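Local coordinates for glycosyl hydrolases family 31 family protein (PDB 6DRU), which hydrolyses alpha-xylosidic bonds, releasing alpha-xylose from the non-reducing terminal glucose of xyloglucan oligosaccharides, at residues 30-35 and 60-65; 41-46 and 213-218. One frame throughout, in Å; residues are numbered along the deposited sequence.

Contact 1: residues 30-35 and 60-65; sequences RVRAWP and HGMSYD
The guanidinium of Arg32 meets three different partners on its two faces and its edge. Met62 SD lies 3.7 Å above one face, displaced toward the rim, and its nearest guanidinium atom is Arg32 NH1 at 3.9 Å. On the opposite face sits Arg30, whose NH1 is 3.3 Å above the Arg32 plane, again off-centre. At the edge, Arg32 NH2 donates a hydrogen bond of 2.8 Å to Gly61 O, which lies close to the guanidinium plane. The bond is bent, with an N-H...O angle of 136°, and NH2 approaches from above the carbonyl plane.

Arg30 is salt-bridged to Asp217, whose negative charge probably favours stacking the two guanidinium groups beside it. Gln22 OE1 takes a further bond from Arg32 NH2, while Gln22 NE2 reaches Gly61 O. The long arginine suits a gap in which the closest CA pair, Arg32 CA and Met62 CA, is 9.6 Å apart. Its chain bends at chi3 (-71°), turning the head toward the loop, and Met62, bent at chi2 and chi3, crosses it nearly at a right angle with a polarisable sulfur.

The loop's shape comes from a type II' turn, His60 to Ser63. Gly61 fits its second position because a positive phi is easy for glycine. His60 O accepts from both Ser63 N and Ser63 OG, 2.8 Å away in the latter case, so serine closes the turn twice.

Successive side chains of strand 28-35 alternate: Arg30, Arg32 and Trp34 point toward the loop, Ala33 and Pro35 onto strand 135-142 of the facing sheet, as expected for a strand in a beta-sandwich, here the N-terminal one of family 31 glycosidases.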
loop_
_atom_site.group_PDB
_atom_site.type_symbol
_atom_site.label_atom_id
_atom_site.label_comp_id
_atom_site.label_asym_id
_atom_site.label_seq_id
_atom_site.Cartn_x
_atom_site.Cartn_y
_atom_site.Cartn_z
ATOM N N ARG A 30 11.561 -9.386 29.563
ATOM C CA ARG A 30 11.203 -9.524 28.158
ATOM C C ARG A 30 9.815 -8.940 27.939
ATOM O O ARG A 30 8.867 -9.301 28.645
ATOM C CB ARG A 30 11.235 -10.988 27.717
ATOM C CG ARG A 30 10.934 -11.174 26.242
ATOM C CD ARG A 30 10.834 -12.640 25.866
ATOM N NE ARG A 30 10.831 -12.815 24.417
ATOM C CZ ARG A 30 10.587 -13.968 23.805
ATOM N NH1 ARG A 30 10.317 -15.055 24.514
ATOM N NH2 ARG A 30 10.608 -14.032 22.479
ATOM N N VAL A 31 9.697 -8.041 26.965
ATOM C CA VAL A 31 8.452 -7.336 26.684
ATOM C C VAL A 31 8.009 -7.674 25.269
ATOM O O VAL A 31 8.801 -7.582 24.324
ATOM C CB VAL A 31 8.610 -5.815 26.859
ATOM C CG1 VAL A 31 7.334 -5.097 26.452
ATOM C CG2 VAL A 31 8.967 -5.485 28.295
ATOM N N ARG A 32 6.745 -8.069 25.128
ATOM C CA ARG A 32 6.133 -8.332 23.833
ATOM C C ARG A 32 4.781 -7.639 23.767
ATOM O O ARG A 32 4.021 -7.650 24.740
ATOM C CB ARG A 32 5.982 -9.838 23.580
ATOM C CG ARG A 32 7.259 -10.490 23.074
ATOM C CD ARG A 32 7.106 -11.989 22.882
ATOM N NE ARG A 32 7.008 -12.698 24.153
ATOM C CZ ARG A 32 7.005 -14.022 24.270
ATOM N NH1 ARG A 32 7.101 -14.787 23.191
ATOM N NH2 ARG A 32 6.911 -14.582 25.469
ATOM N N ALA A 33 4.488 -7.031 22.619
ATOM C CA ALA A 33 3.260 -6.273 22.436
ATOM C C ALA A 33 2.726 -6.488 21.028
ATOM O O ALA A 33 3.502 -6.601 20.074
ATOM C CB ALA A 33 3.484 -4.775 22.691
ATOM N N TRP A 34 1.397 -6.539 20.905
ATOM C CA TRP A 34 0.749 -6.738 19.616
ATOM C C TRP A 34 -0.646 -6.131 19.627
ATOM O O TRP A 34 -1.342 -6.218 20.648
ATOM C CB TRP A 34 0.659 -8.225 19.256
ATOM C CG TRP A 34 -0.149 -9.052 20.218
ATOM C CD1 TRP A 34 -1.493 -9.286 20.170
ATOM C CD2 TRP A 34 0.340 -9.764 21.361
ATOM N NE1 TRP A 34 -1.872 -10.095 21.214
ATOM C CE2 TRP A 34 -0.765 -10.402 21.960
ATOM C CE3 TRP A 34 1.603 -9.921 21.939
ATOM C CZ2 TRP A 34 -0.644 -11.186 23.105
ATOM C CZ3 TRP A 34 1.721 -10.699 23.078
ATOM C CH2 TRP A 34 0.603 -11.321 23.648
ATOM N N PRO A 35 -1.071 -5.499 18.527
ATOM C CA PRO A 35 -2.451 -5.002 18.444
ATOM C C PRO A 35 -3.408 -5.970 17.759
ATOM O O PRO A 35 -3.093 -6.529 16.702
ATOM C CB PRO A 35 -2.297 -3.708 17.637
ATOM C CG PRO A 35 -1.139 -3.987 16.729
ATOM C CD PRO A 35 -0.222 -4.951 17.455
ATOM N N HIS A 60 9.862 -19.984 29.312
ATOM C CA HIS A 60 8.730 -19.161 29.723
ATOM C C HIS A 60 7.554 -19.314 28.768
ATOM O O HIS A 60 6.412 -19.498 29.202
ATOM C CB HIS A 60 9.137 -17.689 29.806
ATOM C CG HIS A 60 10.216 -17.409 30.801
ATOM N ND1 HIS A 60 9.953 -17.160 32.131
ATOM C CD2 HIS A 60 11.559 -17.316 30.658
ATOM C CE1 HIS A 60 11.089 -16.939 32.767
ATOM N NE2 HIS A 60 12.078 -17.023 31.895
ATOM N N GLY A 61 7.817 -19.239 27.467
ATOM C CA GLY A 61 6.720 -19.231 26.518
ATOM C C GLY A 61 5.871 -17.990 26.697
ATOM O O GLY A 61 6.376 -16.888 26.937
ATOM N N MET A 62 4.556 -18.169 26.591
ATOM C CA MET A 62 3.599 -17.090 26.783
ATOM C C MET A 62 3.053 -17.035 28.209
ATOM O O MET A 62 2.038 -16.373 28.449
ATOM C CB MET A 62 2.447 -17.237 25.785
ATOM C CG MET A 62 2.111 -15.972 25.014
ATOM S SD MET A 62 3.338 -15.585 23.751
ATOM C CE MET A 62 3.234 -17.047 22.719
ATOM N N SER A 63 3.709 -17.700 29.157
ATOM C CA SER A 63 3.145 -17.851 30.491
ATOM C C SER A 63 3.196 -16.541 31.270
ATOM O O SER A 63 4.145 -15.762 31.152
ATOM C CB SER A 63 3.890 -18.943 31.258
ATOM O OG SER A 63 5.209 -18.532 31.576
ATOM N N TYR A 64 2.160 -16.306 32.072
ATOM C CA TYR A 64 2.094 -15.132 32.929
ATOM C C TYR A 64 1.272 -15.465 34.166
ATOM O O TYR A 64 0.512 -16.436 34.190
ATOM C CB TYR A 64 1.498 -13.924 32.193
ATOM C CG TYR A 64 0.105 -14.152 31.653
ATOM C CD1 TYR A 64 -0.089 -14.716 30.398
ATOM C CD2 TYR A 64 -1.016 -13.806 32.397
ATOM C CE1 TYR A 64 -1.361 -14.928 29.899
ATOM C CE2 TYR A 64 -2.291 -14.015 31.906
ATOM C CZ TYR A 64 -2.457 -14.577 30.657
ATOM O OH TYR A 64 -3.724 -14.786 30.163
ATOM N N ASP A 65 1.436 -14.638 35.196
ATOM C CA ASP A 65 0.774 -14.831 36.479
ATOM C C ASP A 65 -0.384 -13.880 36.716
ATOM O O ASP A 65 -1.356 -14.266 37.368
ATOM C CB ASP A 65 1.777 -14.662 37.629
ATOM C CG ASP A 65 2.277 -15.984 38.171
ATOM O OD1 ASP A 65 1.907 -17.037 37.611
ATOM O OD2 ASP A 65 3.037 -15.969 39.164
HETATM O O HOH W 1 9.329 -15.695 26.711
#

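Contact 2: residues 41-46 and 213-218; sequences GNEISF and TTLVDY
Glu43 meets Thr214 and Leu215 where a loop passes beside the beginning of strand 216-222, in the N-terminal beta-sandwich of the family 31 fold. The close-fitting part of the contact is around the glutamate. Its chain folds at chi2 (87°), which brings the carboxylate back beside its own loop, with Glu43 CD 4.2 Å from Leu215 CD2. Glu43 CG also lies 3.6 Å from Thr214 OG1, so aliphatic carbon as well as charge faces the threonine. Leucine suits its place because its side chain packs on Trp34, with CD2 meeting the glutamate's end only by van der Waals contact.

The loop closes on the same carboxylate from its own side. Gly41 N donates to Glu43 OE1 over 3.0 Å, on the syn side but tilted 26° from the carboxylate plane, and Ser40 N reaches OE2. Glycine fits here because a side chain at its backbone angles would collide with the preceding carbonyl oxygen.

Farther along, the fit is looser. Ser45 CA and Asp217 CA are 8.6 Å apart, and Ser45 OG comes no nearer than 4.5 Å to Asp217 OD2. Asn192 spans that gap, its ND2 donating to both oxygens, and the aspartate has its main partner in Arg30. At the other end the exposed Asn42 packs on Ser40 of the second subunit.

Across the two segments, the polar link is made by one short side-chain hydroxyl. In Thr214 a chi1 of 69° sets OG1 between the backbone N and the carbonyl carbon, from where it reaches the glutamate: Thr214 OG1 donates over 2.9 Å to Glu43 OE2, using the anti lone pair of that oxygen.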
loop_
_atom_site.group_PDB
_atom_site.type_symbol
_atom_site.label_atom_id
_atom_site.label_comp_id
_atom_site.label_asym_id
_atom_site.label_seq_id
_atom_site.Cartn_x
_atom_site.Cartn_y
_atom_site.Cartn_z
ATOM N N GLY A 41 2.927 -17.372 16.458
ATOM C CA GLY A 41 3.795 -18.388 17.005
ATOM C C GLY A 41 4.937 -18.786 16.099
ATOM O O GLY A 41 5.858 -19.476 16.553
ATOM N N ASN A 42 4.907 -18.368 14.833
ATOM C CA ASN A 42 5.971 -18.646 13.879
ATOM C C ASN A 42 6.852 -17.431 13.622
ATOM O O ASN A 42 7.540 -17.378 12.596
ATOM C CB ASN A 42 5.382 -19.161 12.563
ATOM C CG ASN A 42 4.299 -18.251 12.010
ATOM O OD1 ASN A 42 4.562 -17.109 11.626
ATOM N ND2 ASN A 42 3.075 -18.761 11.948
ATOM N N GLU A 43 6.837 -16.449 14.520
ATOM C CA GLU A 43 7.731 -15.309 14.383
ATOM C C GLU A 43 9.175 -15.740 14.607
ATOM O O GLU A 43 9.458 -16.693 15.339
ATOM C CB GLU A 43 7.351 -14.205 15.372
ATOM C CG GLU A 43 6.053 -13.477 15.043
ATOM C CD GLU A 43 4.825 -14.168 15.608
ATOM O OE1 GLU A 43 4.989 -15.146 16.372
ATOM O OE2 GLU A 43 3.696 -13.732 15.293
ATOM N N ILE A 44 10.095 -15.019 13.973
ATOM C CA ILE A 44 11.520 -15.320 14.062
ATOM C C ILE A 44 12.099 -14.608 15.277
ATOM O O ILE A 44 11.937 -13.391 15.434
ATOM C CB ILE A 44 12.258 -14.916 12.773
ATOM C CG1 ILE A 44 11.903 -15.858 11.615
ATOM C CG2 ILE A 44 13.762 -14.885 13.004
ATOM C CD1 ILE A 44 10.607 -15.544 10.915
ATOM N N SER A 45 12.773 -15.368 16.136
ATOM C CA SER A 45 13.354 -14.858 17.368
ATOM C C SER A 45 14.828 -15.224 17.409
ATOM O O SER A 45 15.226 -16.291 16.932
ATOM C CB SER A 45 12.644 -15.421 18.607
ATOM O OG SER A 45 13.250 -14.954 19.800
ATOM N N PHE A 46 15.635 -14.326 17.964
ATOM C CA PHE A 46 17.076 -14.514 18.042
ATOM C C PHE A 46 17.557 -14.726 19.470
ATOM O O PHE A 46 18.769 -14.792 19.700
ATOM C CB PHE A 46 17.793 -13.323 17.404
ATOM C CG PHE A 46 17.475 -13.140 15.946
ATOM C CD1 PHE A 46 18.152 -13.867 14.979
ATOM C CD2 PHE A 46 16.491 -12.250 15.543
ATOM C CE1 PHE A 46 17.858 -13.707 13.634
ATOM C CE2 PHE A 46 16.191 -12.084 14.200
ATOM C CZ PHE A 46 16.875 -12.813 13.245
ATOM N N THR A 213 5.632 -6.136 10.588
ATOM C CA THR A 213 5.733 -7.186 11.590
ATOM C C THR A 213 4.340 -7.514 12.100
ATOM O O THR A 213 3.373 -6.793 11.844
ATOM C CB THR A 213 6.650 -6.772 12.745
ATOM O OG1 THR A 213 6.806 -7.869 13.653
ATOM C CG2 THR A 213 6.059 -5.585 13.493
ATOM N N THR A 214 4.251 -8.626 12.828
ATOM C CA THR A 214 3.033 -9.013 13.521
ATOM C C THR A 214 3.198 -9.009 15.031
ATOM O O THR A 214 2.250 -9.354 15.745
ATOM C CB THR A 214 2.566 -10.400 13.061
ATOM O OG1 THR A 214 3.490 -11.397 13.520
ATOM C CG2 THR A 214 2.477 -10.456 11.540
ATOM N N LEU A 215 4.371 -8.622 15.538
ATOM C CA LEU A 215 4.676 -8.691 16.961
ATOM C C LEU A 215 5.952 -7.923 17.279
ATOM O O LEU A 215 6.970 -8.095 16.601
ATOM C CB LEU A 215 4.819 -10.148 17.408
ATOM C CG LEU A 215 5.374 -10.370 18.816
ATOM C CD1 LEU A 215 4.428 -9.801 19.859
ATOM C CD2 LEU A 215 5.636 -11.846 19.069
ATOM N N VAL A 216 5.910 -7.080 18.309
ATOM C CA VAL A 216 7.080 -6.358 18.796
ATOM C C VAL A 216 7.658 -7.126 19.975
ATOM O O VAL A 216 6.914 -7.649 20.814
ATOM C CB VAL A 216 6.719 -4.912 19.190
ATOM C CG1 VAL A 216 7.957 -4.152 19.626
ATOM C CG2 VAL A 216 6.046 -4.203 18.029
ATOM N N ASP A 217 8.987 -7.196 20.045
ATOM C CA ASP A 217 9.660 -8.029 21.037
ATOM C C ASP A 217 11.010 -7.414 21.370
ATOM O O ASP A 217 11.841 -7.221 20.477
ATOM C CB ASP A 217 9.827 -9.460 20.508
ATOM C CG ASP A 217 10.386 -10.417 21.547
ATOM O OD1 ASP A 217 10.540 -10.017 22.721
ATOM O OD2 ASP A 217 10.664 -11.581 21.187
ATOM N N TYR A 218 11.230 -7.107 22.649
ATOM C CA TYR A 218 12.530 -6.618 23.087
ATOM C C TYR A 218 12.823 -7.125 24.492
ATOM O O TYR A 218 11.923 -7.536 25.229
ATOM C CB TYR A 218 12.617 -5.084 23.028
ATOM C CG TYR A 218 11.701 -4.328 23.971
ATOM C CD1 TYR A 218 12.082 -4.066 25.283
ATOM C CD2 TYR A 218 10.475 -3.842 23.540
ATOM C CE1 TYR A 218 11.258 -3.363 26.143
ATOM C CE2 TYR A 218 9.643 -3.135 24.393
ATOM C CZ TYR A 218 10.042 -2.899 25.692
ATOM O OH TYR A 218 9.219 -2.199 26.545
#

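Both contacts bear on one sheet, since strands 28-35 and 216-222 are neighbours in it, and both use the connection that follows strand 28-35: residues 41-46 early in it, residues 60-65 near its end. Contact 1 is partly buried; contact 2 lies at the surface, and their centres are about 11 Å apart. Their chemistry follows these places. In contact 1 a long cationic side chain, Arg32, reaches from the strand to a backbone carbonyl and a sulfur, whereas in contact 2 the loop supplies the anion and the turn leading into strand 216-222 a small hydroxyl. They join through Asp217 and Arg30, and Val31 N lies 2.9 Å from Tyr218 O, a probable hydrogen bond.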